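Local coordinates for CRISPR-associated protein, Cse1 family (Acidimicrobium ferrooxidans, PDB 4H3T) that probably serves as the large Cse1 subunit of a type I-E Cascade complex, the CRISPR-guided assembly that recognises invading DNA, at residues P6-D11 with D274-P279; F102-K107 with E159-L164; A422-Y427 with E442-L447. The protein carries 1 engineered substitution. All blocks are in the same frame, centred on the assembly; numbering follows the deposited sequence.

Contact 1 of 3, residues P6-D11 with D274-P279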
# COMPACT_ATOMS: atom_id res chain seq x y z
N PRO A 6 -29.67 29.36 6.80
CA PRO A 6 -28.86 29.28 5.57
C PRO A 6 -28.47 27.84 5.24
O PRO A 6 -28.28 26.99 6.13
CB PRO A 6 -27.63 30.14 5.85
CG PRO A 6 -27.65 30.47 7.28
CD PRO A 6 -29.01 30.15 7.85
N GLU A 7 -28.36 27.57 3.95
CA GLU A 7 -28.02 26.23 3.48
C GLU A 7 -26.59 25.89 3.85
O GLU A 7 -25.71 26.75 3.85
CB GLU A 7 -28.18 26.15 1.96
CG GLU A 7 -29.61 26.25 1.46
CD GLU A 7 -29.73 26.54 -0.02
OE1 GLU A 7 -28.74 26.32 -0.77
OE2 GLU A 7 -30.80 27.05 -0.43
N MSE A 8 -26.35 24.64 4.20
CA MSE A 8 -25.02 24.13 4.45
C MSE A 8 -24.40 23.58 3.14
O MSE A 8 -25.02 22.80 2.44
CB MSE A 8 -25.07 23.01 5.50
CG MSE A 8 -25.57 23.53 6.84
SE MSE A 8 -25.67 22.09 8.08
CE MSE A 8 -27.30 21.31 7.50
N HIS A 9 -23.21 24.07 2.82
CA HIS A 9 -22.43 23.71 1.66
C HIS A 9 -20.97 23.56 2.03
O HIS A 9 -20.49 24.23 2.95
CB HIS A 9 -22.56 24.80 0.58
CG HIS A 9 -23.95 24.94 0.05
ND1 HIS A 9 -24.59 23.87 -0.58
CD2 HIS A 9 -24.80 25.98 0.12
CE1 HIS A 9 -25.79 24.32 -0.91
NE2 HIS A 9 -25.98 25.57 -0.48
N PHE A 10 -20.26 22.66 1.32
CA PHE A 10 -18.80 22.48 1.46
C PHE A 10 -18.29 21.94 0.13
O PHE A 10 -18.33 20.73 -0.15
CB PHE A 10 -18.43 21.60 2.67
CG PHE A 10 -16.96 21.58 3.00
CD1 PHE A 10 -16.37 22.64 3.69
CD2 PHE A 10 -16.14 20.54 2.57
CE1 PHE A 10 -15.02 22.61 4.01
CE2 PHE A 10 -14.79 20.51 2.90
CZ PHE A 10 -14.23 21.56 3.57
N ASP A 11 -17.88 22.87 -0.71
CA ASP A 11 -17.44 22.59 -2.08
C ASP A 11 -15.99 22.10 -2.03
O ASP A 11 -15.06 22.88 -1.81
CB ASP A 11 -17.62 23.85 -2.97
CG ASP A 11 -17.21 23.71 -4.45
OD1 ASP A 11 -16.59 22.72 -4.80
OD2 ASP A 11 -17.48 24.61 -5.21
N ASP A 274 -21.72 29.24 14.16
CA ASP A 274 -21.29 29.48 12.77
C ASP A 274 -20.62 28.26 12.11
O ASP A 274 -20.39 28.30 10.90
CB ASP A 274 -20.35 30.71 12.69
CG ASP A 274 -19.32 30.86 13.79
OD1 ASP A 274 -18.51 29.91 14.00
OD2 ASP A 274 -19.34 31.93 14.48
N ALA A 275 -20.31 27.19 12.88
CA ALA A 275 -19.60 26.04 12.37
C ALA A 275 -20.52 24.97 11.84
O ALA A 275 -21.50 24.68 12.46
CB ALA A 275 -18.73 25.45 13.46
N ILE A 276 -20.17 24.35 10.73
CA ILE A 276 -20.85 23.17 10.24
C ILE A 276 -20.01 22.02 10.71
O ILE A 276 -18.79 22.02 10.49
CB ILE A 276 -21.02 23.18 8.70
CG1 ILE A 276 -21.82 24.40 8.19
CG2 ILE A 276 -21.70 21.83 8.25
CD1 ILE A 276 -21.57 24.62 6.61
N VAL A 277 -20.62 21.02 11.34
CA VAL A 277 -19.90 19.82 11.74
C VAL A 277 -20.74 18.63 11.29
O VAL A 277 -21.90 18.80 10.89
CB VAL A 277 -19.58 19.77 13.26
CG1 VAL A 277 -18.72 20.97 13.62
CG2 VAL A 277 -20.86 19.74 14.09
N VAL A 278 -20.14 17.45 11.40
CA VAL A 278 -20.81 16.19 11.04
C VAL A 278 -20.84 15.28 12.28
O VAL A 278 -19.89 14.60 12.51
CB VAL A 278 -20.13 15.47 9.83
CG1 VAL A 278 -20.91 14.23 9.43
CG2 VAL A 278 -19.96 16.40 8.63
N PRO A 279 -21.93 15.24 13.03
CA PRO A 279 -21.97 14.37 14.24
C PRO A 279 -22.47 12.93 13.96
O PRO A 279 -22.31 12.05 14.80
CB PRO A 279 -22.95 15.10 15.15
CG PRO A 279 -23.82 15.83 14.26
CD PRO A 279 -23.09 16.15 12.99

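Contact 2 of 3, residues F102-K107 with E159-L164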
# COMPACT_ATOMS: atom_id res chain seq x y z
N PHE A 102 -19.43 18.31 -6.54
CA PHE A 102 -18.40 18.30 -5.51
C PHE A 102 -18.83 18.92 -4.19
O PHE A 102 -17.98 19.14 -3.34
CB PHE A 102 -17.14 19.01 -6.02
CG PHE A 102 -16.38 18.11 -6.95
CD1 PHE A 102 -15.52 17.15 -6.46
CD2 PHE A 102 -16.53 18.22 -8.33
CE1 PHE A 102 -14.86 16.28 -7.31
CE2 PHE A 102 -15.90 17.34 -9.19
CZ PHE A 102 -15.03 16.39 -8.68
N ASP A 103 -20.12 19.13 -3.98
CA ASP A 103 -20.61 19.67 -2.71
C ASP A 103 -20.88 18.47 -1.76
O ASP A 103 -21.76 17.63 -1.99
CB ASP A 103 -21.82 20.61 -2.95
CG ASP A 103 -22.46 21.27 -1.70
OD1 ASP A 103 -21.89 21.15 -0.59
OD2 ASP A 103 -23.54 21.85 -1.84
N LEU A 104 -20.14 18.45 -0.65
CA LEU A 104 -20.30 17.41 0.37
C LEU A 104 -21.72 17.39 0.99
O LEU A 104 -22.16 16.34 1.44
CB LEU A 104 -19.27 17.65 1.50
CG LEU A 104 -18.96 16.46 2.41
CD1 LEU A 104 -18.26 15.34 1.65
CD2 LEU A 104 -18.11 16.91 3.60
N PHE A 105 -22.39 18.55 1.06
CA PHE A 105 -23.72 18.65 1.66
C PHE A 105 -24.80 19.05 0.66
O PHE A 105 -25.84 19.54 1.07
CB PHE A 105 -23.69 19.62 2.85
CG PHE A 105 -22.57 19.33 3.84
CD1 PHE A 105 -22.37 18.05 4.33
CD2 PHE A 105 -21.71 20.34 4.24
CE1 PHE A 105 -21.35 17.79 5.27
CE2 PHE A 105 -20.74 20.10 5.22
CZ PHE A 105 -20.56 18.83 5.72
N SER A 106 -24.61 18.75 -0.64
CA SER A 106 -25.64 19.02 -1.64
C SER A 106 -26.90 18.24 -1.26
O SER A 106 -26.80 17.10 -0.81
CB SER A 106 -25.18 18.60 -3.03
OG SER A 106 -26.27 18.61 -3.95
N LYS A 107 -28.07 18.84 -1.40
CA LYS A 107 -29.31 18.12 -1.08
C LYS A 107 -29.69 17.12 -2.20
O LYS A 107 -30.37 16.15 -1.93
CB LYS A 107 -30.47 19.12 -0.80
CG LYS A 107 -30.47 19.58 0.68
CD LYS A 107 -31.80 20.14 1.17
CE LYS A 107 -32.00 21.62 0.92
NZ LYS A 107 -33.32 22.08 1.42
N GLU A 159 -12.56 16.61 7.56
CA GLU A 159 -12.28 15.27 8.10
C GLU A 159 -13.26 14.27 7.55
O GLU A 159 -12.88 13.15 7.19
CB GLU A 159 -12.37 15.21 9.64
CG GLU A 159 -11.28 15.99 10.37
CD GLU A 159 -11.52 16.30 11.84
OE1 GLU A 159 -12.68 16.48 12.28
OE2 GLU A 159 -10.51 16.50 12.54
N ALA A 160 -14.53 14.67 7.49
CA ALA A 160 -15.57 13.75 7.04
C ALA A 160 -15.35 13.40 5.57
O ALA A 160 -15.51 12.26 5.19
CB ALA A 160 -16.97 14.31 7.24
N ALA A 161 -14.99 14.39 4.77
CA ALA A 161 -14.73 14.16 3.32
C ALA A 161 -13.57 13.17 3.12
O ALA A 161 -13.67 12.28 2.27
CB ALA A 161 -14.43 15.46 2.62
N ARG A 162 -12.46 13.34 3.87
CA ARG A 162 -11.32 12.44 3.75
C ARG A 162 -11.72 11.01 4.13
O ARG A 162 -11.43 10.08 3.38
CB ARG A 162 -10.18 12.88 4.63
CG ARG A 162 -9.48 14.10 4.12
CD ARG A 162 -8.21 14.40 4.87
NE ARG A 162 -8.37 14.65 6.29
CZ ARG A 162 -8.43 15.84 6.88
NH1 ARG A 162 -8.49 16.94 6.15
NH2 ARG A 162 -8.52 15.92 8.20
N TRP A 163 -12.43 10.85 5.26
CA TRP A 163 -12.83 9.52 5.68
C TRP A 163 -13.89 8.88 4.79
O TRP A 163 -13.95 7.64 4.70
CB TRP A 163 -13.27 9.49 7.09
CG TRP A 163 -12.14 9.69 8.04
CD1 TRP A 163 -11.98 10.73 8.92
CD2 TRP A 163 -11.05 8.81 8.27
NE1 TRP A 163 -10.84 10.53 9.67
CE2 TRP A 163 -10.20 9.43 9.22
CE3 TRP A 163 -10.60 7.63 7.64
CZ2 TRP A 163 -9.03 8.82 9.67
CZ3 TRP A 163 -9.44 7.05 8.08
CH2 TRP A 163 -8.64 7.67 9.06
N LEU A 164 -14.71 9.71 4.14
CA LEU A 164 -15.71 9.25 3.20
C LEU A 164 -15.05 8.58 1.98
O LEU A 164 -15.44 7.50 1.60
CB LEU A 164 -16.57 10.45 2.78
CG LEU A 164 -17.59 10.29 1.71
CD1 LEU A 164 -18.64 9.25 2.12
CD2 LEU A 164 -18.26 11.63 1.44

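Contact 3 of 3, residues A422-Y427 with E442-L447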
# COMPACT_ATOMS: atom_id res chain seq x y z
N ALA A 422 21.95 -21.35 21.84
CA ALA A 422 23.02 -21.85 22.69
C ALA A 422 22.62 -21.92 24.16
O ALA A 422 22.98 -22.88 24.83
CB ALA A 422 24.28 -20.99 22.55
N ARG A 423 21.89 -20.95 24.65
CA ARG A 423 21.47 -20.99 26.06
C ARG A 423 20.53 -22.20 26.40
O ARG A 423 20.37 -22.52 27.56
CB ARG A 423 20.84 -19.65 26.48
CG ARG A 423 19.42 -19.37 26.16
CD ARG A 423 19.16 -17.82 26.22
NE ARG A 423 19.45 -17.30 24.89
CZ ARG A 423 18.76 -16.42 24.19
NH1 ARG A 423 19.10 -16.14 22.95
NH2 ARG A 423 17.71 -15.79 24.74
N TYR A 424 19.97 -22.87 25.41
CA TYR A 424 19.03 -23.98 25.60
C TYR A 424 19.63 -25.29 25.16
O TYR A 424 18.97 -26.30 25.19
CB TYR A 424 17.72 -23.73 24.78
CG TYR A 424 17.07 -22.41 25.10
CD1 TYR A 424 16.68 -22.09 26.39
CD2 TYR A 424 16.95 -21.43 24.13
CE1 TYR A 424 16.22 -20.82 26.72
CE2 TYR A 424 16.45 -20.18 24.43
CZ TYR A 424 16.03 -19.90 25.72
OH TYR A 424 15.55 -18.66 26.02
N LEU A 425 20.85 -25.27 24.65
CA LEU A 425 21.45 -26.49 24.16
C LEU A 425 21.88 -27.43 25.29
O LEU A 425 22.31 -26.98 26.37
CB LEU A 425 22.68 -26.12 23.34
CG LEU A 425 23.06 -27.03 22.23
CD1 LEU A 425 22.13 -26.88 21.07
CD2 LEU A 425 24.52 -26.75 21.77
N SER A 426 21.68 -28.74 25.02
CA SER A 426 22.10 -29.89 25.84
C SER A 426 23.31 -30.52 25.23
O SER A 426 23.54 -30.35 24.04
CB SER A 426 20.99 -30.98 25.87
OG SER A 426 20.03 -30.52 26.80
N TYR A 427 24.05 -31.31 26.03
CA TYR A 427 25.10 -32.20 25.60
C TYR A 427 24.57 -33.59 26.00
O TYR A 427 24.62 -33.95 27.16
CB TYR A 427 26.48 -31.90 26.20
CG TYR A 427 27.53 -32.79 25.59
CD1 TYR A 427 28.04 -32.52 24.33
CD2 TYR A 427 28.01 -33.89 26.28
CE1 TYR A 427 29.03 -33.32 23.78
CE2 TYR A 427 28.98 -34.72 25.72
CZ TYR A 427 29.50 -34.42 24.48
OH TYR A 427 30.46 -35.22 23.93
N GLU A 442 13.74 -31.65 23.39
CA GLU A 442 12.38 -31.49 22.88
C GLU A 442 11.52 -30.55 23.78
O GLU A 442 10.80 -29.72 23.24
CB GLU A 442 11.68 -32.88 22.75
CG GLU A 442 12.24 -33.72 21.60
CD GLU A 442 13.54 -34.52 21.80
OE1 GLU A 442 14.24 -34.37 22.83
OE2 GLU A 442 13.86 -35.27 20.85
N GLY A 443 11.66 -30.64 25.12
CA GLY A 443 10.95 -29.77 26.05
C GLY A 443 11.26 -28.28 25.90
O GLY A 443 10.44 -27.47 26.30
N LYS A 444 12.40 -27.91 25.25
CA LYS A 444 12.79 -26.50 25.00
C LYS A 444 12.76 -26.12 23.53
O LYS A 444 13.13 -24.98 23.19
CB LYS A 444 14.20 -26.26 25.52
CG LYS A 444 14.29 -26.44 27.03
CD LYS A 444 15.68 -26.22 27.52
CE LYS A 444 15.93 -26.68 28.96
NZ LYS A 444 17.39 -26.80 29.24
N ALA A 445 12.25 -27.01 22.67
CA ALA A 445 12.24 -26.73 21.22
C ALA A 445 11.45 -25.47 20.88
O ALA A 445 11.91 -24.68 20.07
CB ALA A 445 11.68 -27.94 20.44
N ALA A 446 10.21 -25.32 21.40
CA ALA A 446 9.39 -24.16 21.03
C ALA A 446 10.06 -22.86 21.55
O ALA A 446 10.05 -21.87 20.86
CB ALA A 446 7.95 -24.33 21.53
N LEU A 447 10.59 -22.86 22.72
CA LEU A 447 11.31 -21.68 23.26
C LEU A 447 12.55 -21.33 22.44
O LEU A 447 12.79 -20.15 22.09
CB LEU A 447 11.70 -21.96 24.71
CG LEU A 447 12.56 -20.88 25.44
CD1 LEU A 447 11.92 -19.48 25.41
CD2 LEU A 447 12.80 -21.29 26.90
O HOH W 1 19.13 -27.71 27.54

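Contact 1 of 3, residues P6-D11 with D274-P279
Selenomethionine M8 and I276 meet obliquely across this contact, M8 SE lying 4.0 Å from I276 CG2 while, nearer the backbone, M8 CB sits 4.0 Å from I276 CD1. The M8 chain bends at chi3 (-79°), which turns its CE methyl away from I276. The same I276 CD1 also rests 3.8 Å from the carbonyl O of H9. No hydrogen bond joins the segments. I276 stands near the start of strand 275-289, which pairs antiparallel with strand 263-272 in a mixed sheet, and the N-terminal 6-11 segment is a loop that meets the strand at this one isoleucine, at the protein surface. F105 and R271 also touch I276. H9 points away from the strand and ties its own loop together: NE2 donates to E7 OE1 at 2.9 Å (154°), the oxygen lying in the imidazole plane and using its anti lone pair. ND1 of the same ring bonds to D103 OD2, so a carboxylate holds each nitrogen and the imidazole probably carries a positive charge. Two residues further on, D11 OD2 forms a salt bridge with R99.

Contact 2 of 3, residues F102-K107 with E159-L164
A type I beta turn running from D103 to S106 presents L104 to one side of helix 157-170, where it meets A161 and L164, residues one helical turn apart. The turn is also an Asx turn: D103 OD1 accepts from the backbone N of F105 at 3.1 Å, the donor approaching from well above the carboxylate plane (61° out of it). The S106 N to D103 O bond that closes the beta turn is weak, so the side-chain bond probably helps to hold the loop in shape. With CG anti to its backbone N (chi1 -160°), L104 extends to the helix and forks there. Its CD2 lies 4.1 Å from A161 CB, and its CD1 touches both that methyl and L164. The two leucines run past each other in opposite directions, overlapping through their branch ends. All three residues are buried, and the junction is purely apolar. Strand 263-272 closes another side of it, L267 against L104 and I265 against L164. Behind the leucine, the carbonyl O of L104 accepts from Q113 NE2, while F105 turns its ring back beneath the same side chain, L104 CB standing 4.2 Å above the plane of the F105 ring, over its centre. Where the leucines meet, L104 CD1 comes to 3.7 Å from L164 CD2, closer than the 4.0 Å from L104 CD1 to A161 CB.

Contact 3 of 3, residues A422-Y427 with E442-L447
Y424 carries this contact, packing against L447 and the aliphatic part of K444. A422 begins a short 3-10 segment, its carbonyl O accepting from the backbone N of L425 at 3.2 Å. R423 comes next and folds back alongside Y424: its CG lies 3.4 Å above the plane of the Y424 ring, over the centre of one face, and its guanidinium turns a face to Y424 CE2. The opposite face of the tyrosine belongs to L447. There L447 CG makes a CH-pi contact, 4.0 Å from the ring centroid of Y424 and 26° off the ring normal, with L447 CD2 closest, 3.5 Å from Y424 CE1. L447 CD1 lies over the phenol end, 3.8 Å from Y424 OH. The phenol ring is thus sandwiched between an arginine methylene and a leucine methine, and an alanine here would probably strip L447 and R423 of the surface they share and open a gap between them. A water donates to Y424 O at 2.7 Å and accepts from K444 NZ at 2.6 Å; S426 OG is its third partner, at 3.0 Å. K444 reaches this water with its chain extended beyond CG, its CD passing beside the carbonyl O and the CB of Y424. S426 opens strand 426-427, paired antiparallel with strand 438-439, so the water links this two-stranded sheet to the start of helix 445-473. In the C-terminal helical region, Y424 leans on A448 and A451 of that helix, while A422 and L425 pack on A513 of helix 511-532.

Overall arrangement
Contacts 1 and 2 form one continuous patch, their centres 10 Å apart. Along the chain, both segments of contact 2 fall between those of contact 1. D103 joins them through its carboxylate, with H9 ND1 2.6 Å from D103 OD2 and F10 N 2.9 Å from D103 OD1. F105 adds an apolar bridge, its CE2 3.6 Å from I276 CG2, so the surface contact grades into the buried one. Contact 3 belongs to the C-terminal helical region on the opposite side of the chain's centre. Its centre is about 65 Å from that of contact 1 and about 59 Å from that of contact 2, and even the nearest atoms of contacts 2 and 3 are about 37 Å apart.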